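Regulatory protein AsnC (Escherichia coli, PDB 2CG4) activates transcription of asnA, regulates its own gene and represses gidA expression post-transcriptionally, as a DNA-binding protein of the Lrp/AsnC family that binds asparagine. Local coordinates at residues K126-T129 with S135-T138; K80-A85 with Y105-K110; E44-K47 with I51-G54; D7-G12 with H40-K45. The protein carries 1 engineered substitution. All coordinates share one frame; numbering follows the deposited sequence.

Contact 1: residues K126-T129 with S135-T138; sequences KIQT and STET. With ASN (asparagine), chain C.
T136, on the strand 133-147, has more surface buried than any other residue of the contact and divides its side chain between I127, on the helix 116-127, and Q128, which follows it. Its methyl CG2 meets the branch methyl CG2 of I127 at 4.0 Å, an apolar touch between two side chains that slant across each other. The branch of I127 reaches the strand because CG2 stands anti to the backbone N, while CG1 (chi1 -66°) takes the place beside that nitrogen. On the other branch of T136 the hydroxyl OG1 comes 2.9 Å from OE1 of Q128, whose chain is bent at chi2. The amide of Q128 may be turned over in the model, so the nature of this polar approach remains open.

The same T136 hydroxyl is directed at a carboxylate oxygen of the bound asparagine, with OG1 2.7 Å from its OXT, although that oxygen's position is less sure. A firmer bond runs from the backbone N of T138 to the ligand O, at 2.9 Å and an N-H...O angle of 157°. The T138 main-chain N-H, and probably the T136 hydroxyl, face the carboxylate. T136 also packs on I72 of the strand 68-76 and on L123 of the helix 116-127. The backbone carbonyls of T101, G103, Y105 and S106 of the second subunit bind the same ligand, so the arrangement is one wall of the effector pocket formed between subunits in the Lrp/AsnC ligand-binding domain.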
loop_
_atom_site.group_PDB
_atom_site.type_symbol
_atom_site.label_atom_id
_atom_site.label_comp_id
_atom_site.label_asym_id
_atom_site.label_seq_id
_atom_site.Cartn_x
_atom_site.Cartn_y
_atom_site.Cartn_z
ATOM N N LYS A 126 -1.899 -4.865 -26.481
ATOM C CA LYS A 126 -2.030 -3.472 -26.908
ATOM C C LYS A 126 -1.531 -2.467 -25.875
ATOM O O LYS A 126 -0.834 -1.508 -26.222
ATOM C CB LYS A 126 -3.473 -3.154 -27.313
ATOM C CG LYS A 126 -3.951 -3.911 -28.547
ATOM C CD LYS A 126 -5.448 -3.721 -28.753
ATOM C CE LYS A 126 -5.971 -4.522 -29.936
ATOM N NZ LYS A 126 -7.241 -3.948 -30.468
ATOM N N ILE A 127 -1.887 -2.677 -24.611
ATOM C CA ILE A 127 -1.553 -1.717 -23.557
ATOM C C ILE A 127 -0.174 -2.001 -22.954
ATOM O O ILE A 127 0.650 -1.100 -22.799
ATOM C CB ILE A 127 -2.635 -1.691 -22.437
ATOM C CG1 ILE A 127 -3.960 -1.149 -22.978
ATOM C CG2 ILE A 127 -2.165 -0.868 -21.243
ATOM C CD1 ILE A 127 -5.151 -1.404 -22.067
ATOM N N GLN A 128 0.067 -3.263 -22.619
ATOM C CA GLN A 128 1.255 -3.667 -21.875
ATOM C C GLN A 128 2.491 -3.727 -22.771
ATOM O O GLN A 128 3.635 -3.789 -22.285
ATOM C CB GLN A 128 1.011 -5.047 -21.290
ATOM C CG GLN A 128 1.540 -5.252 -19.909
ATOM C CD GLN A 128 0.554 -5.990 -19.020
ATOM O OE1 GLN A 128 0.096 -5.455 -18.017
ATOM N NE2 GLN A 128 0.229 -7.224 -19.386
ATOM N N THR A 129 2.256 -3.746 -24.080
ATOM C CA THR A 129 3.346 -3.725 -25.045
ATOM C C THR A 129 3.872 -2.308 -25.187
ATOM O O THR A 129 4.977 -2.118 -25.670
ATOM C CB THR A 129 2.924 -4.275 -26.434
ATOM O OG1 THR A 129 1.698 -3.662 -26.851
ATOM C CG2 THR A 129 2.735 -5.783 -26.384
ATOM N N SER A 135 4.007 -1.123 -15.044
ATOM C CA SER A 135 2.900 -1.970 -14.585
ATOM C C SER A 135 1.540 -1.356 -14.877
ATOM O O SER A 135 1.419 -0.144 -15.047
ATOM C CB SER A 135 3.034 -2.279 -13.093
ATOM O OG SER A 135 3.149 -1.087 -12.336
ATOM N N THR A 136 0.525 -2.211 -14.958
ATOM C CA THR A 136 -0.858 -1.776 -14.900
ATOM C C THR A 136 -1.556 -2.326 -13.658
ATOM O O THR A 136 -1.135 -3.331 -13.099
ATOM C CB THR A 136 -1.644 -2.181 -16.170
ATOM O OG1 THR A 136 -1.426 -3.569 -16.479
ATOM C CG2 THR A 136 -1.236 -1.318 -17.332
ATOM N N GLU A 137 -2.610 -1.658 -13.219
ATOM C CA GLU A 137 -3.519 -2.208 -12.195
ATOM C C GLU A 137 -4.928 -1.929 -12.649
ATOM O O GLU A 137 -5.332 -0.770 -12.704
ATOM C CB GLU A 137 -3.306 -1.523 -10.858
ATOM C CG GLU A 137 -2.202 -2.109 -10.015
ATOM C CD GLU A 137 -1.847 -1.217 -8.839
ATOM O OE1 GLU A 137 -0.653 -0.868 -8.708
ATOM O OE2 GLU A 137 -2.764 -0.858 -8.058
ATOM N N THR A 138 -5.671 -2.968 -13.010
ATOM C CA THR A 138 -6.987 -2.734 -13.568
ATOM C C THR A 138 -8.114 -3.061 -12.556
ATOM O O THR A 138 -8.077 -4.107 -11.895
ATOM C CB THR A 138 -7.158 -3.391 -14.980
ATOM O OG1 THR A 138 -8.015 -4.527 -14.923
ATOM C CG2 THR A 138 -5.830 -3.811 -15.554
HETATM N N ASN C . -1.846 -6.533 -12.695
HETATM C CA ASN C . -2.255 -6.191 -14.090
HETATM C C ASN C . -3.481 -5.321 -14.136
HETATM O O ASN C . -4.446 -5.528 -13.390
HETATM C CB ASN C . -2.488 -7.447 -14.911
HETATM C CG ASN C . -1.218 -8.203 -15.155
HETATM O OD1 ASN C . -0.255 -7.665 -15.707
HETATM N ND2 ASN C . -1.191 -9.452 -14.727
HETATM O OXT ASN C . -3.494 -4.378 -14.918
#

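Contact 2: residues K80-A85 with Y105-K110; sequences KDYPSA and YSIFIK. With ASN (asparagine), chain B.
I107, at the start of the strand 107-113, extends its side chain toward Y82 and A85, on the helix 82-90, and its longer branch makes both cross-contacts. From CB, which points at the helix, that branch leaves beside the backbone N (chi1 -36°), and the chain then runs on extended. CG1 comes first to the ring of Y82, lying 3.7 Å from CD1 of Y82, near the ring plane and therefore at the edge rather than over a face. The terminal methyl CD1 lies 3.8 Å from CD1 of Y82 and also meets CB of A85 at 3.9 Å. One isoleucine branch thereby fills the angle between a tyrosine edge and an alanine methyl one turn apart on the helix.

The ring of Y82 is brought there with CG anti to the backbone N (chi1 167°). Its hydroxyl has its partner beyond the chain, a hydrogen bond to Q143 of the fourth subunit, while the ring also meets that of Y100. The two residues before I107 bind the ligand through their backbone: the carbonyl O of S106 accepts ND2 of the bound asparagine at 2.8 Å, and O of Y105 accepts its amino N at 3.0 Å. S106 and I107 both face I74 on the neighbouring strand 68-76, forming a classic beta bulge. The contact is helix-on-sheet packing in the alpha+beta ligand-binding domain of the Lrp/AsnC family (dimeric alpha-beta barrel clan), with the bulge bordering an asparagine pocket to which T136 and T138 of the third subunit also contribute.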
loop_
_atom_site.group_PDB
_atom_site.type_symbol
_atom_site.label_atom_id
_atom_site.label_comp_id
_atom_site.label_asym_id
_atom_site.label_seq_id
_atom_site.Cartn_x
_atom_site.Cartn_y
_atom_site.Cartn_z
ATOM N N LYS A 80 8.492 11.359 -16.754
ATOM C CA LYS A 80 8.605 12.175 -17.969
ATOM C C LYS A 80 7.996 11.476 -19.181
ATOM O O LYS A 80 7.868 12.071 -20.249
ATOM C CB LYS A 80 10.066 12.543 -18.252
ATOM C CG LYS A 80 10.991 11.350 -18.342
ATOM C CD LYS A 80 12.141 11.610 -19.285
ATOM C CE LYS A 80 12.755 10.298 -19.753
ATOM N NZ LYS A 80 13.364 9.528 -18.628
ATOM N N ASP A 81 7.614 10.215 -18.997
ATOM C CA ASP A 81 7.194 9.338 -20.088
ATOM C C ASP A 81 5.717 9.505 -20.438
ATOM O O ASP A 81 5.232 8.901 -21.393
ATOM C CB ASP A 81 7.466 7.873 -19.713
ATOM C CG ASP A 81 8.919 7.468 -19.922
ATOM O OD1 ASP A 81 9.649 8.184 -20.657
ATOM O OD2 ASP A 81 9.324 6.424 -19.352
ATOM N N TYR A 82 5.005 10.308 -19.649
ATOM C CA TYR A 82 3.562 10.501 -19.800
ATOM C C TYR A 82 3.093 10.896 -21.209
ATOM O O TYR A 82 2.195 10.257 -21.765
ATOM C CB TYR A 82 3.064 11.528 -18.789
ATOM C CG TYR A 82 1.656 12.026 -19.050
ATOM C CD1 TYR A 82 0.569 11.149 -19.049
ATOM C CD2 TYR A 82 1.409 13.379 -19.283
ATOM C CE1 TYR A 82 -0.725 11.603 -19.279
ATOM C CE2 TYR A 82 0.121 13.839 -19.514
ATOM C CZ TYR A 82 -0.937 12.945 -19.510
ATOM O OH TYR A 82 -2.203 13.402 -19.727
ATOM N N PRO A 83 3.681 11.962 -21.790
ATOM C CA PRO A 83 3.260 12.382 -23.133
ATOM C C PRO A 83 3.330 11.284 -24.207
ATOM O O PRO A 83 2.440 11.204 -25.057
ATOM C CB PRO A 83 4.220 13.525 -23.455
ATOM C CG PRO A 83 4.607 14.069 -22.122
ATOM C CD PRO A 83 4.726 12.853 -21.249
ATOM N N SER A 84 4.356 10.438 -24.174
ATOM C CA SER A 84 4.490 9.419 -25.218
ATOM C C SER A 84 3.644 8.169 -24.950
ATOM O O SER A 84 2.998 7.645 -25.855
ATOM C CB SER A 84 5.964 9.059 -25.481
ATOM O OG SER A 84 6.706 8.945 -24.276
ATOM N N ALA A 85 3.632 7.702 -23.707
ATOM C CA ALA A 85 2.616 6.746 -23.252
ATOM C C ALA A 85 1.201 7.133 -23.688
ATOM O O ALA A 85 0.499 6.335 -24.307
ATOM C CB ALA A 85 2.680 6.584 -21.735
ATOM N N TYR A 105 -0.998 6.600 -9.574
ATOM C CA TYR A 105 -0.864 6.213 -10.971
ATOM C C TYR A 105 -0.380 7.406 -11.793
ATOM O O TYR A 105 -0.722 8.549 -11.477
ATOM C CB TYR A 105 -2.207 5.724 -11.518
ATOM C CG TYR A 105 -2.829 4.566 -10.769
ATOM C CD1 TYR A 105 -4.082 4.687 -10.174
ATOM C CD2 TYR A 105 -2.171 3.350 -10.661
ATOM C CE1 TYR A 105 -4.660 3.614 -9.488
ATOM C CE2 TYR A 105 -2.730 2.290 -9.992
ATOM C CZ TYR A 105 -3.972 2.424 -9.399
ATOM O OH TYR A 105 -4.519 1.350 -8.721
ATOM N N SER A 106 0.403 7.137 -12.845
ATOM C CA SER A 106 0.754 8.157 -13.837
ATOM C C SER A 106 -0.424 8.542 -14.748
ATOM O O SER A 106 -0.718 9.733 -14.957
ATOM C CB SER A 106 1.935 7.691 -14.703
ATOM O OG SER A 106 2.874 6.907 -13.967
ATOM N N ILE A 107 -1.078 7.526 -15.305
ATOM C CA ILE A 107 -2.292 7.714 -16.101
ATOM C C ILE A 107 -3.398 6.826 -15.540
ATOM O O ILE A 107 -3.133 5.716 -15.078
ATOM C CB ILE A 107 -2.060 7.370 -17.582
ATOM C CG1 ILE A 107 -0.644 7.787 -18.014
ATOM C CG2 ILE A 107 -3.116 8.043 -18.456
ATOM C CD1 ILE A 107 -0.296 7.444 -19.426
ATOM N N PHE A 108 -4.627 7.328 -15.551
ATOM C CA PHE A 108 -5.783 6.545 -15.154
ATOM C C PHE A 108 -6.744 6.532 -16.350
ATOM O O PHE A 108 -7.145 7.585 -16.832
ATOM C CB PHE A 108 -6.432 7.183 -13.913
ATOM C CG PHE A 108 -7.464 6.321 -13.237
ATOM C CD1 PHE A 108 -7.124 5.076 -12.715
ATOM C CD2 PHE A 108 -8.769 6.768 -13.092
ATOM C CE1 PHE A 108 -8.068 4.276 -12.082
ATOM C CE2 PHE A 108 -9.730 5.977 -12.454
ATOM C CZ PHE A 108 -9.373 4.726 -11.951
ATOM N N ILE A 109 -7.082 5.350 -16.845
ATOM C CA ILE A 109 -7.836 5.225 -18.081
ATOM C C ILE A 109 -9.032 4.321 -17.864
ATOM O O ILE A 109 -9.019 3.472 -16.983
ATOM C CB ILE A 109 -6.983 4.650 -19.261
ATOM C CG1 ILE A 109 -6.694 3.167 -19.042
ATOM C CG2 ILE A 109 -5.686 5.449 -19.452
ATOM C CD1 ILE A 109 -5.777 2.534 -20.107
ATOM N N LYS A 110 -10.068 4.528 -18.670
ATOM C CA LYS A 110 -11.152 3.567 -18.812
ATOM C C LYS A 110 -10.987 2.786 -20.100
ATOM O O LYS A 110 -10.755 3.378 -21.154
ATOM C CB LYS A 110 -12.490 4.285 -18.839
ATOM C CG LYS A 110 -13.584 3.547 -18.138
ATOM C CD LYS A 110 -14.922 4.106 -18.541
ATOM C CE LYS A 110 -16.030 3.625 -17.605
ATOM N NZ LYS A 110 -17.302 4.339 -17.923
HETATM N N ASN B . 0.387 10.651 -9.679
HETATM C CA ASN B . 1.074 11.960 -9.887
HETATM C C ASN B . 1.073 12.817 -8.650
HETATM O O ASN B . 0.070 12.911 -7.933
HETATM C CB ASN B . 0.449 12.724 -11.040
HETATM C CG ASN B . 0.691 12.053 -12.357
HETATM O OD1 ASN B . 1.836 11.817 -12.748
HETATM N ND2 ASN B . -0.384 11.716 -13.047
HETATM O OXT ASN B . 2.104 13.406 -8.352
#

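Contact 3: residues E44-K47 with I51-G54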
loop_
_atom_site.group_PDB
_atom_site.type_symbol
_atom_site.label_atom_id
_atom_site.label_comp_id
_atom_site.label_asym_id
_atom_site.label_seq_id
_atom_site.Cartn_x
_atom_site.Cartn_y
_atom_site.Cartn_z
ATOM N N GLU A 44 -26.769 29.196 -29.777
ATOM C CA GLU A 44 -25.685 29.418 -30.731
ATOM C C GLU A 44 -24.469 30.065 -30.074
ATOM O O GLU A 44 -23.330 29.793 -30.450
ATOM C CB GLU A 44 -26.165 30.291 -31.892
ATOM C CG GLU A 44 -25.732 29.800 -33.267
ATOM C CD GLU A 44 -24.228 29.870 -33.489
ATOM O OE1 GLU A 44 -23.801 30.551 -34.446
ATOM O OE2 GLU A 44 -23.473 29.240 -32.717
ATOM N N LYS A 45 -24.718 30.936 -29.102
ATOM C CA LYS A 45 -23.637 31.509 -28.309
ATOM C C LYS A 45 -22.940 30.420 -27.486
ATOM O O LYS A 45 -21.713 30.330 -27.486
ATOM C CB LYS A 45 -24.160 32.630 -27.408
ATOM C CG LYS A 45 -24.298 33.994 -28.097
ATOM C CD LYS A 45 -25.223 34.908 -27.292
ATOM C CE LYS A 45 -25.670 36.131 -28.085
ATOM N NZ LYS A 45 -26.791 36.859 -27.408
ATOM N N MET A 46 -23.729 29.589 -26.806
ATOM C CA MET A 46 -23.205 28.437 -26.064
ATOM C C MET A 46 -22.420 27.448 -26.930
ATOM O O MET A 46 -21.495 26.811 -26.444
ATOM C CB MET A 46 -24.323 27.719 -25.314
ATOM C CG MET A 46 -24.960 28.576 -24.251
ATOM S SD MET A 46 -26.062 27.677 -23.148
ATOM C CE MET A 46 -27.623 27.790 -24.026
ATOM N N LYS A 47 -22.770 27.328 -28.205
ATOM C CA LYS A 47 -21.967 26.519 -29.123
ATOM C C LYS A 47 -20.589 27.125 -29.396
ATOM O O LYS A 47 -19.583 26.418 -29.327
ATOM C CB LYS A 47 -22.711 26.253 -30.435
ATOM C CG LYS A 47 -23.857 25.261 -30.306
ATOM C CD LYS A 47 -24.435 24.895 -31.663
ATOM C CE LYS A 47 -25.931 24.634 -31.560
ATOM N NZ LYS A 47 -26.523 24.117 -32.839
ATOM N N ILE A 51 -19.603 25.428 -24.762
ATOM C CA ILE A 51 -20.407 24.820 -23.703
ATOM C C ILE A 51 -21.216 23.640 -24.246
ATOM O O ILE A 51 -21.136 22.516 -23.727
ATOM C CB ILE A 51 -21.382 25.849 -23.072
ATOM C CG1 ILE A 51 -20.647 26.764 -22.091
ATOM C CG2 ILE A 51 -22.524 25.154 -22.367
ATOM C CD1 ILE A 51 -21.252 28.148 -21.968
ATOM N N ILE A 52 -22.007 23.917 -25.281
ATOM C CA ILE A 52 -22.701 22.890 -26.041
ATOM C C ILE A 52 -21.762 22.351 -27.114
ATOM O O ILE A 52 -21.333 23.100 -27.989
ATOM C CB ILE A 52 -23.977 23.466 -26.692
ATOM C CG1 ILE A 52 -24.949 23.949 -25.611
ATOM C CG2 ILE A 52 -24.630 22.444 -27.627
ATOM C CD1 ILE A 52 -26.323 24.327 -26.140
ATOM N N THR A 53 -21.446 21.054 -27.037
ATOM C CA THR A 53 -20.412 20.449 -27.883
ATOM C C THR A 53 -20.978 19.719 -29.099
ATOM O O THR A 53 -20.239 19.377 -30.028
ATOM C CB THR A 53 -19.507 19.459 -27.099
ATOM O OG1 THR A 53 -20.300 18.393 -26.561
ATOM C CG2 THR A 53 -18.749 20.170 -25.966
ATOM N N GLY A 54 -22.284 19.477 -29.088
ATOM C CA GLY A 54 -22.927 18.694 -30.135
ATOM C C GLY A 54 -24.279 18.169 -29.695
ATOM O O GLY A 54 -24.599 18.169 -28.506
#
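The carbonyl O of M46 receives two backbone N-H groups from beyond the end of its helix. The bond from N of I52 to O of M46 is 3.2 Å long with an N-H...O angle of 155°; the donor stands well above the carbonyl plane. N of I51 lies nearer, 2.9 Å from the same M46 oxygen, but its bond is bent to 126° and weak. The two donors tie the start of the strand to the last turn of the helix.

Around this polar point the side-chain contacts are apolar. CB of M46 meets CG1 of I52 at 3.8 Å and lies 4.1 Å from CB of I51. I52 also receives the aliphatic part of K47, whose CG is 4.0 Å from CG2 of I52; CG2 is turned to this side by standing anti to the backbone N, whereas the rest of the lysine chain turns off from the strand.

M46 also packs on I13 and L14 of the helix 8-19, and L14 touches I52 as well. The contact therefore sits where the helix 36-49 turns into the strand 52-59, against the helix 8-19, and G54 carries that strand into an antiparallel ladder with the fourth subunit.

Contact 4: residues D7-G12 with H40-K45; sequences DNLDRG and HVRVEK
Within the AsnC-type helix-turn-helix domain, the N-terminal end of the helix 8-19 is joined to the helix 36-49 by a salt-bridge network of D7, D10 and R42. The helix-turn-helix motif itself is predicted to span residues 25-44, which places R42 inside it. The R42 chain bends at chi2 (-45°) and crosses both aspartate side chains at about a right angle, the guanidinium plane standing 55° from the D7 carboxylate and 74° from that of D10. NH1 of R42 serves both carboxylates, bonding OD1 of D7 at 2.7 Å and OD1 of D10 at 2.9 Å. Each of these oxygens is approached from above its carboxylate plane, and D10 OD1 lies close to the guanidinium plane whereas D7 OD1 is tilted from it. A weak further bond joins NH2 of R42 to OD2 of D7 at 3.4 Å.

A water adds a second link between the helices: it donates to D10 OD1 at 2.6 Å and to the backbone O of R42 at 2.9 Å. N of D7 makes a weak bond to OD2 of D10.

The carboxylates lie close together, with D7 OD1 2.9 Å from D10 OD2. The shared arginine would offset part of their mutual repulsion, though such closeness could raise the pKa of one of them; D10 OD1 is gripped by both NH1 and the water.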
loop_
_atom_site.group_PDB
_atom_site.type_symbol
_atom_site.label_atom_id
_atom_site.label_comp_id
_atom_site.label_asym_id
_atom_site.label_seq_id
_atom_site.Cartn_x
_atom_site.Cartn_y
_atom_site.Cartn_z
ATOM N N ASP A 7 -27.021 32.960 -17.981
ATOM C CA ASP A 7 -28.293 33.342 -17.370
ATOM C C ASP A 7 -28.980 32.115 -16.783
ATOM O O ASP A 7 -28.509 30.995 -16.961
ATOM C CB ASP A 7 -29.222 34.000 -18.406
ATOM C CG ASP A 7 -28.497 34.978 -19.318
ATOM O OD1 ASP A 7 -27.703 34.526 -20.174
ATOM O OD2 ASP A 7 -28.732 36.198 -19.192
ATOM N N ASN A 8 -30.098 32.321 -16.096
ATOM C CA ASN A 8 -31.018 31.221 -15.828
ATOM C C ASN A 8 -31.860 30.843 -17.048
ATOM O O ASN A 8 -32.519 29.801 -17.060
ATOM C CB ASN A 8 -31.906 31.522 -14.617
ATOM C CG ASN A 8 -31.167 31.347 -13.298
ATOM O OD1 ASN A 8 -30.833 30.224 -12.898
ATOM N ND2 ASN A 8 -30.897 32.459 -12.619
ATOM N N LEU A 9 -31.830 31.688 -18.073
ATOM C CA LEU A 9 -32.376 31.314 -19.374
ATOM C C LEU A 9 -31.502 30.253 -20.027
ATOM O O LEU A 9 -32.002 29.267 -20.566
ATOM C CB LEU A 9 -32.490 32.530 -20.299
ATOM C CG LEU A 9 -32.988 32.194 -21.707
ATOM C CD1 LEU A 9 -34.482 31.888 -21.694
ATOM C CD2 LEU A 9 -32.667 33.301 -22.694
ATOM N N ASP A 10 -30.193 30.475 -19.979
ATOM C CA ASP A 10 -29.215 29.531 -20.491
ATOM C C ASP A 10 -29.323 28.161 -19.818
ATOM O O ASP A 10 -29.299 27.131 -20.486
ATOM C CB ASP A 10 -27.811 30.102 -20.316
ATOM C CG ASP A 10 -27.466 31.135 -21.373
ATOM O OD1 ASP A 10 -28.079 31.094 -22.462
ATOM O OD2 ASP A 10 -26.580 31.979 -21.123
ATOM N N ARG A 11 -29.450 28.160 -18.495
ATOM C CA ARG A 11 -29.610 26.926 -17.735
ATOM C C ARG A 11 -30.907 26.211 -18.089
ATOM O O ARG A 11 -30.933 24.986 -18.223
ATOM C CB ARG A 11 -29.561 27.206 -16.232
ATOM C CG ARG A 11 -28.174 27.540 -15.712
ATOM C CD ARG A 11 -28.204 27.947 -14.248
ATOM N NE ARG A 11 -26.921 28.501 -13.825
ATOM C CZ ARG A 11 -26.640 29.801 -13.781
ATOM N NH1 ARG A 11 -27.556 30.700 -14.125
ATOM N NH2 ARG A 11 -25.439 30.209 -13.387
ATOM N N GLY A 12 -31.984 26.975 -18.233
ATOM C CA GLY A 12 -33.282 26.410 -18.578
ATOM C C GLY A 12 -33.252 25.718 -19.927
ATOM O O GLY A 12 -33.829 24.642 -20.103
ATOM N N HIS A 40 -32.887 30.413 -30.136
ATOM C CA HIS A 40 -31.970 30.026 -31.197
ATOM C C HIS A 40 -30.575 30.616 -30.956
ATOM O O HIS A 40 -29.558 29.967 -31.208
ATOM C CB HIS A 40 -32.518 30.456 -32.560
ATOM C CG HIS A 40 -31.698 29.980 -33.716
ATOM N ND1 HIS A 40 -32.099 28.949 -34.537
ATOM C CD2 HIS A 40 -30.495 30.391 -34.185
ATOM C CE1 HIS A 40 -31.180 28.747 -35.465
ATOM N NE2 HIS A 40 -30.196 29.608 -35.274
ATOM N N VAL A 41 -30.540 31.851 -30.460
ATOM C CA VAL A 41 -29.300 32.621 -30.399
ATOM C C VAL A 41 -28.508 32.277 -29.135
ATOM O O VAL A 41 -27.293 32.121 -29.182
ATOM C CB VAL A 41 -29.576 34.152 -30.511
ATOM C CG1 VAL A 41 -28.513 34.965 -29.786
ATOM C CG2 VAL A 41 -29.653 34.568 -31.974
ATOM N N ARG A 42 -29.210 32.144 -28.016
ATOM C CA ARG A 42 -28.635 31.606 -26.790
ATOM C C ARG A 42 -27.885 30.299 -27.039
ATOM O O ARG A 42 -26.710 30.177 -26.689
ATOM C CB ARG A 42 -29.729 31.387 -25.740
ATOM C CG ARG A 42 -30.479 32.652 -25.356
ATOM C CD ARG A 42 -29.519 33.809 -25.129
ATOM N NE ARG A 42 -30.058 34.790 -24.192
ATOM C CZ ARG A 42 -29.852 34.769 -22.880
ATOM N NH1 ARG A 42 -29.122 33.805 -22.336
ATOM N NH2 ARG A 42 -30.388 35.707 -22.107
ATOM N N VAL A 43 -28.573 29.328 -27.636
ATOM C CA VAL A 43 -27.978 28.044 -28.007
ATOM C C VAL A 43 -26.722 28.227 -28.866
ATOM O O VAL A 43 -25.728 27.511 -28.696
ATOM C CB VAL A 43 -29.010 27.142 -28.748
ATOM C CG1 VAL A 43 -28.318 26.028 -29.523
ATOM C CG2 VAL A 43 -30.026 26.571 -27.763
ATOM N N GLU A 44 -26.769 29.196 -29.777
ATOM C CA GLU A 44 -25.685 29.418 -30.731
ATOM C C GLU A 44 -24.469 30.065 -30.074
ATOM O O GLU A 44 -23.330 29.793 -30.450
ATOM C CB GLU A 44 -26.165 30.291 -31.892
ATOM C CG GLU A 44 -25.732 29.800 -33.267
ATOM C CD GLU A 44 -24.228 29.870 -33.489
ATOM O OE1 GLU A 44 -23.801 30.551 -34.446
ATOM O OE2 GLU A 44 -23.473 29.240 -32.717
ATOM N N LYS A 45 -24.718 30.936 -29.102
ATOM C CA LYS A 45 -23.637 31.509 -28.309
ATOM C C LYS A 45 -22.940 30.420 -27.486
ATOM O O LYS A 45 -21.713 30.330 -27.486
ATOM C CB LYS A 45 -24.160 32.630 -27.408
ATOM C CG LYS A 45 -24.298 33.994 -28.097
ATOM C CD LYS A 45 -25.223 34.908 -27.292
ATOM C CE LYS A 45 -25.670 36.131 -28.085
ATOM N NZ LYS A 45 -26.791 36.859 -27.408
HETATM O O HOH W 1 -26.396 31.811 -24.263
#

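In the fold
From the N terminus, contact 4 comes first, closing the loop through the helix 25-32 to bring the helix 8-19 against the helix 36-49. Contact 3 overlaps it at E44 and K45, which it shares with contact 4, and closes the short turn into the strand 52-59; the two touch where M46 packs on D10. In the ligand-binding domain, contact 2 closes a loop holding most of the helix 82-90 and the strand 95-101, and contact 1 then closes the short loop from the helix 116-127 into the strand 133-147. These two follow in series, reach one sheet and touch through E137 and Y105. No loop encloses another. The centres of contacts 1 and 4 lie about 44 Å apart.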